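Local coordinates for mannosylglycerate hydrolase MGH1-like glycoside hydrolase domain-containing protein (Thermus thermophilus HB8, PDB 4WVA) that hydrolyses mannosylglycerate, a compatible solute of thermophiles, to mannose and glycerate, and acts on glucosylglycerate with similar efficiency, at residues 281-286 against 301-306; 272-277 against 308-313; 54-59 against 128-133. One frame throughout, in Å; residues are numbered along the deposited sequence.

Interaction 1. Residues 281-286 against 301-306; sequences AGFYFS and AGFLPL
The carbonyl oxygen of Gly302 is wrapped by aromatic carbon: it lies 3.2 Å from Tyr284 CD2, oblique to that ring, and also sits over one face of the Phe283 ring. It is buried against these rings with no hydrogen-bond partner anywhere in the model. Lacking a side chain, Gly302 lets the two backbones draw close, with its CA 4.8 Å from Tyr284 CA and 3.7 Å from Phe283 CE2. The strand that carries both rings starts at a G1 beta bulge, where Gly282 and Phe283 together face Asp278 and Gly282 takes a positive phi. Within the bulge, Phe283 extends with CG opposite its backbone N (chi1 -150°) and drives its ring edge into the face of Phe303, a T-shaped pair with centroids 5.2 Å apart and planes at 85°. Tyr284 presents a face instead: Pro305 CG stands almost on the ring normal, 3.6 Å from the centroid, in a CH-pi contact, while Pro305 CB lies towards the phenol end. Outside the two segments, Trp326 makes a second edge-to-face partner for Phe303, and Val362 and Phe366 of helix 356-368 pack against it.

Interaction 2. Residues 272-277 against 308-313; sequences GLEALW and AGTPHQ
Glu274 reaches across to Thr310 from the last turns of helix 260-275, and its side chain can be followed atom by atom. CB sets off alongside the loop rather than straight at it. The first torsion turns CG away from the carbonyl carbon (chi1 -71°) and places Glu274 CG 4.0 Å from Thr310 OG1. The chain then bends at chi2 (-62°), which brings Glu274 CD to 3.7 Å from Thr310 O and points the carboxylate at the loop. At the tip the two oxygens part company. OE2 accepts a hydrogen bond of 2.7 Å from Thr310 OG1, which arrives on the anti side of the carboxylate and 30° out of its plane. OE1 rests 3.7 Å from Pro311 CA. The first torsion of Thr310 places its hydroxyl between its own backbone N and carbonyl carbon, where it meets OE2. In this (alpha/alpha)6-barrel protein, the segment 308-313 connects the short helix 305-308 to helix 313-327: Gly309 leaves the helical conformation with positive phi, and His312 takes the N-cap position of helix 313-327. The carboxylate thus ties the end of one helix to the connection between two others. It has further partners: Tyr284 OH is hydrogen-bonded to OE2, and Arg315 NH1 forms a salt bridge with OE1, a setting that would favour the ionised form. Beside this polar knot lies an apolar contact, Leu273 CD2 on Ala308 CB at 3.7 Å; the same methyl also lies against the hydroxyl of Thr310, with Leu273 CD2 3.5 Å from Thr310 OG1. At the far edge the protein meets a second subunit, where the His312 ring stacks on Tyr369 and Ala275 O accepts a hydrogen bond from Arg112, both of that subunit.

Interaction 3. Residues 54-59 against 128-133; sequences ELLCLF and ARYLFP
Leu56 holds CG opposite its carbonyl carbon (chi1 -69°), which carries its isobutyl group towards the other helix, and Tyr130 has CG opposite its backbone N (chi1 -178°), which sends its ring out to meet it. The two side chains cross at a slant, and a methyl comes against one side of the phenol, with Leu56 CD2 3.4 Å from Tyr130 CD2 and 3.6 Å from Tyr130 CE2. The next residue, Leu131, takes over from there. Its CD2 is a shared methyl, lying 4.0 Å from Leu56 CD2 and 3.8 Å from Phe59 CD2, where it approaches the phenyl ring obliquely. The same methyl is 4.3 Å from Leu55 O, so the backbone of helix 48-62 forms part of its seat. No hydrogen bond joins 54-59 to 128-133. The helix segments cross at 36° with their axes 10.9 Å apart at closest approach, running roughly the same way, consistent with two helices of the same layer in an (alpha/alpha)6 barrel; the spacing is filled by leucine and aromatic side chains. The contact grades from a buried side at Leu131 and Phe59 to a solvent-facing one at Tyr130, whose hydroxyl is hydrogen-bonded to Asp60 and so ties the two helices just beyond the segments. Helix 107-117 lies against both segments: its Val111 and Leu114 touch Leu55, its Val107 touches Phe59, and its Tyr115 lies on Ala128. Further along helix 121-146, Lys134 and Leu135 pack on the Phe59 ring, and Gln31 of strand 31-32 touches helix 48-62.

Interactions 1 and 2 are neighbours, their centres 8 Å apart, linked through the Tyr284 side chain and by a probable backbone hydrogen bond from Phe285 N to Leu276 O. Both work on the short helix 305-308 and its flanks, and both are buried, but their chemistry differs: interaction 1 is built of aromatic rings and a proline, while interaction 2 is more polar, centres on a carboxylate and lies close to a subunit boundary. Interaction 3 stands apart, its centre about 30 Å from that of interaction 1, across the centre of the chain. It joins two long helices mainly by aliphatic and aromatic packing, with a polar link at its solvent-facing rim.

Interaction 1. Residues 281-286 against 301-306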
loop_
_atom_site.group_PDB
_atom_site.type_symbol
_atom_site.label_atom_id
_atom_site.label_comp_id
_atom_site.label_asym_id
_atom_site.label_seq_id
_atom_site.Cartn_x
_atom_site.Cartn_y
_atom_site.Cartn_z
ATOM N N ALA A 281 18.878 9.565 4.933
ATOM C CA ALA A 281 19.368 8.794 6.080
ATOM C C ALA A 281 19.067 7.307 5.982
ATOM O O ALA A 281 19.741 6.485 6.607
ATOM C CB ALA A 281 18.787 9.369 7.375
ATOM N N GLY A 282 18.060 6.945 5.184
ATOM C CA GLY A 282 17.607 5.580 5.096
ATOM C C GLY A 282 17.048 5.082 6.422
ATOM O O GLY A 282 17.384 4.000 6.892
ATOM N N PHE A 283 16.170 5.877 7.013
ATOM C CA PHE A 283 15.618 5.547 8.321
ATOM C C PHE A 283 14.364 6.366 8.592
ATOM O O PHE A 283 14.128 7.358 7.929
ATOM C CB PHE A 283 16.669 5.860 9.391
ATOM C CG PHE A 283 16.567 4.987 10.592
ATOM C CD1 PHE A 283 16.958 3.657 10.520
ATOM C CD2 PHE A 283 16.084 5.476 11.796
ATOM C CE1 PHE A 283 16.861 2.823 11.623
ATOM C CE2 PHE A 283 15.998 4.645 12.902
ATOM C CZ PHE A 283 16.397 3.323 12.823
ATOM N N TYR A 284 13.548 5.911 9.544
ATOM C CA TYR A 284 12.375 6.662 9.972
ATOM C C TYR A 284 12.737 7.569 11.149
ATOM O O TYR A 284 13.335 7.105 12.130
ATOM C CB TYR A 284 11.255 5.743 10.436
ATOM C CG TYR A 284 10.566 4.920 9.356
ATOM C CD1 TYR A 284 9.484 5.422 8.665
ATOM C CD2 TYR A 284 10.973 3.620 9.076
ATOM C CE1 TYR A 284 8.810 4.660 7.718
ATOM C CE2 TYR A 284 10.327 2.854 8.122
ATOM C CZ TYR A 284 9.247 3.376 7.440
ATOM O OH TYR A 284 8.607 2.597 6.494
ATOM N N PHE A 285 12.340 8.831 11.058
ATOM C CA PHE A 285 12.584 9.807 12.121
ATOM C C PHE A 285 11.285 10.265 12.753
ATOM O O PHE A 285 10.274 10.424 12.075
ATOM C CB PHE A 285 13.278 11.057 11.566
ATOM C CG PHE A 285 14.713 10.844 11.140
ATOM C CD1 PHE A 285 15.556 9.998 11.833
ATOM C CD2 PHE A 285 15.227 11.545 10.047
ATOM C CE1 PHE A 285 16.882 9.826 11.435
ATOM C CE2 PHE A 285 16.546 11.373 9.647
ATOM C CZ PHE A 285 17.364 10.505 10.338
ATOM N N SER A 286 11.341 10.541 14.057
ATOM C CA SER A 286 10.309 11.335 14.692
ATOM C C SER A 286 10.454 12.794 14.224
ATOM O O SER A 286 11.528 13.200 13.744
ATOM C CB SER A 286 10.447 11.240 16.211
ATOM O OG SER A 286 10.247 9.907 16.673
ATOM N N ALA A 301 13.151 3.027 17.897
ATOM C CA ALA A 301 11.754 3.304 17.550
ATOM C C ALA A 301 11.538 3.402 16.041
ATOM O O ALA A 301 10.470 3.093 15.543
ATOM C CB ALA A 301 11.270 4.583 18.212
ATOM N N GLY A 302 12.568 3.825 15.323
ATOM C CA GLY A 302 12.514 3.936 13.879
ATOM C C GLY A 302 12.400 2.624 13.123
ATOM O O GLY A 302 12.148 2.657 11.933
ATOM N N PHE A 303 12.595 1.488 13.798
ATOM C CA PHE A 303 12.322 0.170 13.223
ATOM C C PHE A 303 10.846 -0.222 13.378
ATOM O O PHE A 303 10.374 -1.127 12.686
ATOM C CB PHE A 303 13.184 -0.916 13.864
ATOM C CG PHE A 303 14.636 -0.841 13.506
ATOM C CD1 PHE A 303 15.114 -1.493 12.368
ATOM C CD2 PHE A 303 15.517 -0.142 14.302
ATOM C CE1 PHE A 303 16.454 -1.435 12.033
ATOM C CE2 PHE A 303 16.870 -0.077 13.968
ATOM C CZ PHE A 303 17.325 -0.706 12.833
ATOM N N LEU A 304 10.099 0.480 14.228
ATOM C CA LEU A 304 8.766 0.010 14.580
ATOM C C LEU A 304 7.744 0.095 13.433
ATOM O O LEU A 304 6.764 -0.624 13.477
ATOM C CB LEU A 304 8.263 0.662 15.863
ATOM C CG LEU A 304 9.009 0.215 17.128
ATOM C CD1 LEU A 304 8.574 1.091 18.283
ATOM C CD2 LEU A 304 8.740 -1.252 17.435
ATOM N N PRO A 305 7.993 0.894 12.376
ATOM C CA PRO A 305 7.028 0.756 11.263
ATOM C C PRO A 305 6.946 -0.651 10.664
ATOM O O PRO A 305 5.944 -1.004 10.058
ATOM C CB PRO A 305 7.477 1.832 10.274
ATOM C CG PRO A 305 8.036 2.884 11.166
ATOM C CD PRO A 305 8.809 2.104 12.208
ATOM N N LEU A 306 7.976 -1.466 10.843
ATOM C CA LEU A 306 7.869 -2.870 10.440
ATOM C C LEU A 306 6.713 -3.587 11.156
ATOM O O LEU A 306 5.997 -4.394 10.558
ATOM C CB LEU A 306 9.178 -3.595 10.715
ATOM C CG LEU A 306 10.407 -3.092 9.967
ATOM C CD1 LEU A 306 11.674 -3.614 10.636
ATOM C CD2 LEU A 306 10.357 -3.465 8.492
#

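Interaction 2. Residues 272-277 against 308-313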
loop_
_atom_site.group_PDB
_atom_site.type_symbol
_atom_site.label_atom_id
_atom_site.label_comp_id
_atom_site.label_asym_id
_atom_site.label_seq_id
_atom_site.Cartn_x
_atom_site.Cartn_y
_atom_site.Cartn_z
ATOM N N GLY A 272 0.643 9.006 6.801
ATOM C CA GLY A 272 1.462 9.726 7.783
ATOM C C GLY A 272 2.716 8.974 8.179
ATOM O O GLY A 272 3.812 9.518 8.203
ATOM N N LEU A 273 2.564 7.696 8.507
ATOM C CA LEU A 273 3.725 6.962 9.012
ATOM C C LEU A 273 4.799 6.844 7.959
ATOM O O LEU A 273 5.985 7.013 8.245
ATOM C CB LEU A 273 3.315 5.572 9.551
ATOM C CG LEU A 273 4.361 4.878 10.438
ATOM C CD1 LEU A 273 4.589 5.635 11.729
ATOM C CD2 LEU A 273 3.958 3.438 10.725
ATOM N N GLU A 274 4.410 6.596 6.712
ATOM C CA GLU A 274 5.390 6.535 5.644
ATOM C C GLU A 274 6.073 7.861 5.333
ATOM O O GLU A 274 7.213 7.876 4.862
ATOM C CB GLU A 274 4.807 5.870 4.397
ATOM C CG GLU A 274 4.596 4.386 4.600
ATOM C CD GLU A 274 5.911 3.654 4.864
ATOM O OE1 GLU A 274 6.751 3.568 3.952
ATOM O OE2 GLU A 274 6.084 3.187 5.987
ATOM N N ALA A 275 5.430 8.976 5.674
ATOM C CA ALA A 275 6.029 10.290 5.517
ATOM C C ALA A 275 7.263 10.469 6.402
ATOM O O ALA A 275 8.134 11.258 6.085
ATOM C CB ALA A 275 5.021 11.389 5.818
ATOM N N LEU A 276 7.334 9.752 7.514
ATOM C CA LEU A 276 8.451 9.903 8.452
ATOM C C LEU A 276 9.746 9.319 7.928
ATOM O O LEU A 276 10.820 9.539 8.507
ATOM C CB LEU A 276 8.110 9.259 9.799
ATOM C CG LEU A 276 6.836 9.777 10.495
ATOM C CD1 LEU A 276 6.646 9.058 11.816
ATOM C CD2 LEU A 276 6.902 11.277 10.697
ATOM N N TRP A 277 9.669 8.541 6.854
ATOM C CA TRP A 277 10.875 7.993 6.249
ATOM C C TRP A 277 11.746 9.094 5.650
ATOM O O TRP A 277 11.249 9.889 4.852
ATOM C CB TRP A 277 10.511 7.021 5.136
ATOM C CG TRP A 277 11.714 6.415 4.451
ATOM C CD1 TRP A 277 12.214 6.733 3.220
ATOM C CD2 TRP A 277 12.533 5.366 4.953
ATOM N NE1 TRP A 277 13.299 5.949 2.931
ATOM C CE2 TRP A 277 13.518 5.100 3.981
ATOM C CE3 TRP A 277 12.526 4.612 6.130
ATOM C CZ2 TRP A 277 14.497 4.116 4.161
ATOM C CZ3 TRP A 277 13.491 3.641 6.307
ATOM C CH2 TRP A 277 14.454 3.394 5.331
ATOM N N ALA A 308 4.106 -2.105 12.333
ATOM C CA ALA A 308 2.884 -1.532 11.763
ATOM C C ALA A 308 2.492 -2.179 10.419
ATOM O O ALA A 308 1.316 -2.265 10.081
ATOM C CB ALA A 308 3.032 -0.023 11.600
ATOM N N GLY A 309 3.481 -2.599 9.647
ATOM C CA GLY A 309 3.239 -3.226 8.348
ATOM C C GLY A 309 3.018 -2.252 7.199
ATOM O O GLY A 309 2.410 -2.612 6.186
ATOM N N THR A 310 3.532 -1.033 7.349
ATOM C CA THR A 310 3.391 0.029 6.324
ATOM C C THR A 310 4.477 0.089 5.233
ATOM O O THR A 310 4.171 0.451 4.090
ATOM C CB THR A 310 3.262 1.437 6.987
ATOM O OG1 THR A 310 4.480 1.814 7.648
ATOM C CG2 THR A 310 2.123 1.481 7.956
ATOM N N PRO A 311 5.750 -0.227 5.548
ATOM C CA PRO A 311 6.722 -0.059 4.468
ATOM C C PRO A 311 6.566 -1.077 3.357
ATOM O O PRO A 311 6.004 -2.152 3.579
ATOM C CB PRO A 311 8.078 -0.323 5.141
ATOM C CG PRO A 311 7.790 -0.882 6.446
ATOM C CD PRO A 311 6.399 -0.512 6.839
ATOM N N HIS A 312 7.076 -0.749 2.178
ATOM C CA HIS A 312 7.326 -1.768 1.186
ATOM C C HIS A 312 8.618 -2.515 1.525
ATOM O O HIS A 312 9.384 -2.115 2.384
ATOM C CB HIS A 312 7.317 -1.220 -0.269
ATOM C CG HIS A 312 8.314 -0.136 -0.552
ATOM N ND1 HIS A 312 9.674 -0.334 -0.504
ATOM C CD2 HIS A 312 8.143 1.140 -0.976
ATOM C CE1 HIS A 312 10.302 0.779 -0.846
ATOM N NE2 HIS A 312 9.398 1.688 -1.141
ATOM N N GLN A 313 8.797 -3.634 0.859
ATOM C CA GLN A 313 9.900 -4.543 1.131
ATOM C C GLN A 313 11.274 -3.919 0.965
ATOM O O GLN A 313 12.195 -4.264 1.693
ATOM C CB GLN A 313 9.802 -5.715 0.162
ATOM C CG GLN A 313 10.760 -6.853 0.427
ATOM C CD GLN A 313 10.446 -7.587 1.691
ATOM O OE1 GLN A 313 11.255 -8.393 2.152
ATOM N NE2 GLN A 313 9.241 -7.383 2.236
#

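Interaction 3. Residues 54-59 against 128-133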
loop_
_atom_site.group_PDB
_atom_site.type_symbol
_atom_site.label_atom_id
_atom_site.label_comp_id
_atom_site.label_asym_id
_atom_site.label_seq_id
_atom_site.Cartn_x
_atom_site.Cartn_y
_atom_site.Cartn_z
ATOM N N GLU A 54 -5.738 -8.365 33.441
ATOM C CA GLU A 54 -4.756 -7.291 33.343
ATOM C C GLU A 54 -5.328 -6.099 32.584
ATOM O O GLU A 54 -5.151 -4.954 33.003
ATOM C CB GLU A 54 -3.457 -7.768 32.668
ATOM C CG GLU A 54 -2.315 -6.762 32.771
ATOM C CD GLU A 54 -1.589 -6.778 34.103
ATOM O OE1 GLU A 54 -1.626 -7.826 34.787
ATOM O OE2 GLU A 54 -0.938 -5.757 34.444
ATOM N N LEU A 55 -5.980 -6.363 31.447
ATOM C CA LEU A 55 -6.441 -5.280 30.586
ATOM C C LEU A 55 -7.803 -4.758 31.043
ATOM O O LEU A 55 -8.106 -3.576 30.901
ATOM C CB LEU A 55 -6.486 -5.745 29.142
ATOM C CG LEU A 55 -5.146 -6.309 28.650
ATOM C CD1 LEU A 55 -5.280 -6.670 27.188
ATOM C CD2 LEU A 55 -4.012 -5.327 28.923
ATOM N N LEU A 56 -8.651 -5.623 31.585
ATOM C CA LEU A 56 -9.908 -5.129 32.160
ATOM C C LEU A 56 -9.594 -4.103 33.228
ATOM O O LEU A 56 -10.249 -3.055 33.330
ATOM C CB LEU A 56 -10.711 -6.262 32.795
ATOM C CG LEU A 56 -11.295 -7.291 31.837
ATOM C CD1 LEU A 56 -11.933 -8.445 32.603
ATOM C CD2 LEU A 56 -12.317 -6.617 30.971
ATOM N N CYS A 57 -8.610 -4.426 34.060
ATOM C CA CYS A 57 -8.247 -3.550 35.172
ATOM C C CYS A 57 -7.749 -2.194 34.659
ATOM O O CYS A 57 -8.151 -1.146 35.145
ATOM C CB CYS A 57 -7.195 -4.237 36.026
ATOM S SG CYS A 57 -6.675 -3.311 37.478
ATOM N N LEU A 58 -6.851 -2.225 33.668
ATOM C CA LEU A 58 -6.343 -1.009 33.054
ATOM C C LEU A 58 -7.479 -0.070 32.593
ATOM O O LEU A 58 -7.467 1.131 32.893
ATOM C CB LEU A 58 -5.426 -1.376 31.885
ATOM C CG LEU A 58 -4.840 -0.218 31.081
ATOM C CD1 LEU A 58 -3.982 0.697 31.923
ATOM C CD2 LEU A 58 -4.062 -0.791 29.897
ATOM N N PHE A 59 -8.463 -0.612 31.874
ATOM C CA PHE A 59 -9.566 0.217 31.379
ATOM C C PHE A 59 -10.539 0.606 32.474
ATOM O O PHE A 59 -10.955 1.777 32.581
ATOM C CB PHE A 59 -10.299 -0.469 30.231
ATOM C CG PHE A 59 -9.604 -0.312 28.916
ATOM C CD1 PHE A 59 -9.828 0.804 28.134
ATOM C CD2 PHE A 59 -8.690 -1.254 28.485
ATOM C CE1 PHE A 59 -9.179 0.969 26.927
ATOM C CE2 PHE A 59 -8.046 -1.100 27.279
ATOM C CZ PHE A 59 -8.276 0.019 26.507
ATOM N N ALA A 128 -13.984 -9.493 24.787
ATOM C CA ALA A 128 -13.773 -8.617 23.624
ATOM C C ALA A 128 -14.937 -7.664 23.412
ATOM O O ALA A 128 -14.726 -6.501 23.103
ATOM C CB ALA A 128 -13.521 -9.424 22.366
ATOM N N ARG A 129 -16.166 -8.130 23.587
ATOM C CA ARG A 129 -17.308 -7.236 23.463
ATOM C C ARG A 129 -17.272 -6.137 24.508
ATOM O O ARG A 129 -17.696 -5.012 24.240
ATOM C CB ARG A 129 -18.630 -7.995 23.527
ATOM C CG ARG A 129 -18.895 -8.716 22.225
ATOM C CD ARG A 129 -20.292 -9.285 22.078
ATOM N NE ARG A 129 -20.277 -10.218 20.948
ATOM C CZ ARG A 129 -20.291 -9.879 19.652
ATOM N NH1 ARG A 129 -20.374 -8.600 19.243
ATOM N NH2 ARG A 129 -20.242 -10.848 18.746
ATOM N N TYR A 130 -16.763 -6.461 25.691
ATOM C CA TYR A 130 -16.662 -5.506 26.778
ATOM C C TYR A 130 -15.591 -4.454 26.486
ATOM O O TYR A 130 -15.824 -3.261 26.651
ATOM C CB TYR A 130 -16.383 -6.244 28.095
ATOM C CG TYR A 130 -16.301 -5.344 29.307
ATOM C CD1 TYR A 130 -17.448 -4.828 29.889
ATOM C CD2 TYR A 130 -15.084 -5.011 29.866
ATOM C CE1 TYR A 130 -17.376 -4.021 31.009
ATOM C CE2 TYR A 130 -14.998 -4.194 30.979
ATOM C CZ TYR A 130 -16.161 -3.688 31.537
ATOM O OH TYR A 130 -16.092 -2.895 32.652
ATOM N N LEU A 131 -14.430 -4.904 26.020
ATOM C CA LEU A 131 -13.311 -4.006 25.779
ATOM C C LEU A 131 -13.409 -3.206 24.471
ATOM O O LEU A 131 -12.842 -2.116 24.380
ATOM C CB LEU A 131 -11.991 -4.795 25.806
ATOM C CG LEU A 131 -11.563 -5.248 27.206
ATOM C CD1 LEU A 131 -10.344 -6.147 27.102
ATOM C CD2 LEU A 131 -11.292 -4.055 28.107
ATOM N N PHE A 132 -14.093 -3.734 23.453
ATOM C CA PHE A 132 -14.063 -3.097 22.149
ATOM C C PHE A 132 -14.470 -1.600 22.173
ATOM O O PHE A 132 -13.749 -0.756 21.633
ATOM C CB PHE A 132 -14.911 -3.853 21.122
ATOM C CG PHE A 132 -14.950 -3.172 19.793
ATOM C CD1 PHE A 132 -13.895 -3.292 18.910
ATOM C CD2 PHE A 132 -16.014 -2.354 19.456
ATOM C CE1 PHE A 132 -13.913 -2.627 17.696
ATOM C CE2 PHE A 132 -16.045 -1.678 18.251
ATOM C CZ PHE A 132 -14.984 -1.811 17.370
ATOM N N PRO A 133 -15.625 -1.268 22.782
ATOM C CA PRO A 133 -16.011 0.158 22.777
ATOM C C PRO A 133 -15.073 1.041 23.610
ATOM O O PRO A 133 -14.904 2.225 23.323
ATOM C CB PRO A 133 -17.430 0.161 23.357
ATOM C CG PRO A 133 -17.604 -1.140 24.021
ATOM C CD PRO A 133 -16.620 -2.120 23.449
#